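Local coordinates for activator of Hsp90 ATPase homologue 1/2-like C-terminal domain-containing protein (Nitrosomonas europaea, PDB 1XFS), which is of unknown function but belongs to the AHA1 family of Bet v 1-like proteins and may, like its relatives, bind a ligand or partner protein, at residues N23-W26 with R27-E31. Numbering follows the deposited sequence.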
loop_
_atom_site.group_PDB
_atom_site.type_symbol
_atom_site.label_atom_id
_atom_site.label_comp_id
_atom_site.label_asym_id
_atom_site.label_seq_id
_atom_site.Cartn_x
_atom_site.Cartn_y
_atom_site.Cartn_z
ATOM N N ASN A 23 -3.318 20.972 14.468
ATOM C CA ASN A 23 -4.477 21.031 13.583
ATOM C C ASN A 23 -4.123 21.757 12.287
ATOM O O ASN A 23 -4.534 21.341 11.204
ATOM C CB ASN A 23 -5.661 21.717 14.284
ATOM C CG ASN A 23 -5.398 23.177 14.598
ATOM O OD1 ASN A 23 -4.422 23.520 15.261
ATOM N ND2 ASN A 23 -6.280 24.049 14.122
ATOM N N LEU A 24 -3.346 22.832 12.396
ATOM C CA LEU A 24 -2.946 23.587 11.213
ATOM C C LEU A 24 -1.948 22.818 10.362
ATOM O O LEU A 24 -2.042 22.817 9.137
ATOM C CB LEU A 24 -2.345 24.933 11.611
ATOM C CG LEU A 24 -3.318 25.944 12.211
ATOM C CD1 LEU A 24 -2.562 27.232 12.499
ATOM C CD2 LEU A 24 -4.471 26.205 11.250
ATOM N N VAL A 25 -0.985 22.170 11.014
ATOM C CA VAL A 25 0.016 21.392 10.300
ATOM C C VAL A 25 -0.687 20.302 9.503
ATOM O O VAL A 25 -0.361 20.055 8.335
ATOM C CB VAL A 25 1.028 20.746 11.271
ATOM C CG1 VAL A 25 1.988 19.834 10.507
ATOM C CG2 VAL A 25 1.809 21.836 11.996
ATOM N N TRP A 26 -1.665 19.659 10.127
ATOM C CA TRP A 26 -2.398 18.604 9.447
ATOM C C TRP A 26 -3.069 19.135 8.191
ATOM O O TRP A 26 -3.055 18.474 7.161
ATOM C CB TRP A 26 -3.441 17.988 10.376
ATOM C CG TRP A 26 -4.190 16.851 9.738
ATOM C CD1 TRP A 26 -5.478 16.863 9.290
ATOM C CD2 TRP A 26 -3.689 15.529 9.484
ATOM N NE1 TRP A 26 -5.818 15.627 8.777
ATOM C CE2 TRP A 26 -4.735 14.791 8.888
ATOM C CE3 TRP A 26 -2.456 14.896 9.710
ATOM C CZ2 TRP A 26 -4.590 13.448 8.512
ATOM C CZ3 TRP A 26 -2.312 13.553 9.334
ATOM C CH2 TRP A 26 -3.375 12.850 8.745
ATOM N N ARG A 27 -3.657 20.324 8.267
ATOM C CA ARG A 27 -4.306 20.881 7.089
ATOM C C ARG A 27 -3.271 21.151 5.997
ATOM O O ARG A 27 -3.531 20.935 4.810
ATOM C CB ARG A 27 -5.061 22.164 7.438
ATOM C CG ARG A 27 -6.232 21.928 8.383
ATOM C CD ARG A 27 -6.975 23.220 8.674
ATOM N NE ARG A 27 -7.507 23.807 7.450
ATOM C CZ ARG A 27 -8.170 24.959 7.400
ATOM N NH1 ARG A 27 -8.384 25.652 8.509
ATOM N NH2 ARG A 27 -8.625 25.414 6.239
ATOM N N GLY A 28 -2.089 21.608 6.396
ATOM C CA GLY A 28 -1.046 21.871 5.420
ATOM C C GLY A 28 -0.606 20.614 4.685
ATOM O O GLY A 28 -0.257 20.659 3.507
ATOM N N LEU A 29 -0.631 19.482 5.378
ATOM C CA LEU A 29 -0.223 18.214 4.788
ATOM C C LEU A 29 -1.283 17.539 3.937
ATOM O O LEU A 29 -0.961 16.681 3.115
ATOM C CB LEU A 29 0.184 17.239 5.895
ATOM C CG LEU A 29 1.517 17.522 6.582
ATOM C CD1 LEU A 29 1.579 16.764 7.893
ATOM C CD2 LEU A 29 2.655 17.116 5.659
ATOM N N THR A 30 -2.535 17.942 4.112
ATOM C CA THR A 30 -3.635 17.290 3.416
ATOM C C THR A 30 -4.513 18.104 2.465
ATOM O O THR A 30 -5.307 17.524 1.718
ATOM C CB THR A 30 -4.547 16.626 4.450
ATOM O OG1 THR A 30 -5.070 17.627 5.334
ATOM C CG2 THR A 30 -3.748 15.622 5.276
ATOM N N GLU A 31 -4.395 19.426 2.489
ATOM C CA GLU A 31 -5.210 20.265 1.613
ATOM C C GLU A 31 -4.443 20.724 0.375
ATOM O O GLU A 31 -3.450 21.446 0.474
ATOM C CB GLU A 31 -5.730 21.483 2.386
ATOM C CG GLU A 31 -6.620 21.118 3.574
ATOM C CD GLU A 31 -7.222 22.332 4.259
ATOM O OE1 GLU A 31 -7.802 22.170 5.357
ATOM O OE2 GLU A 31 -7.129 23.447 3.697
#
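W26 and T30, one turn apart near the C-terminal end of helix 22-30, show how the two branches of a threonine can divide their contacts: the methyl meets the indole and the hydroxyl lies close to the carbonyl of W26. The apolar part is a CH-pi contact: CG2 of T30 lies over one face of the indole, 4.1 Å from the centroid of the six-membered ring and displaced toward its rim, with CE2 of W26 its closest ring atom. Chi1 of -178° swings the indole out beside the carbonyl carbon, and chi2 of -106° turns one face to the T30 methyl. V25 and L29 form a second apolar pair, side by side and pointing the same way, with CG1 of V25 4.1 Å from CD1 of L29. L120 of strand 115-122 touches V25, L29 and W26, while L86 of strand 85-89 meets W26 and T30. Were an alanine to stand at W26, the T30 methyl would probably lose its aromatic platform and a gap is likely to open beside L86 and L120.

Among the polar contacts, regular helical bonds join R27 N to N23 O, G28 N to L24 O and L29 N to V25 O. T30 N is shared, bonding weakly to W26 O and also to R27 O, while E31 N to R27 O keeps the i+4 pattern; L29 N adds a weak bond to W26 O. OG1 of T30 lies 2.8 Å from O of W26.

Charge is kept to another flank, where NE of R27 bonds OE1 of E31 at 2.7 Å, approaching from above the carboxylate plane. The bend at chi3 (60°) turns the guanidinium toward that carboxylate. The chemistry implies an amphipathic helix following the first strand, greasy toward the antiparallel sheet, consistent with a Bet v 1-like helix-grip fold, and tied by its salt bridge to the junction leading into helix 32-35.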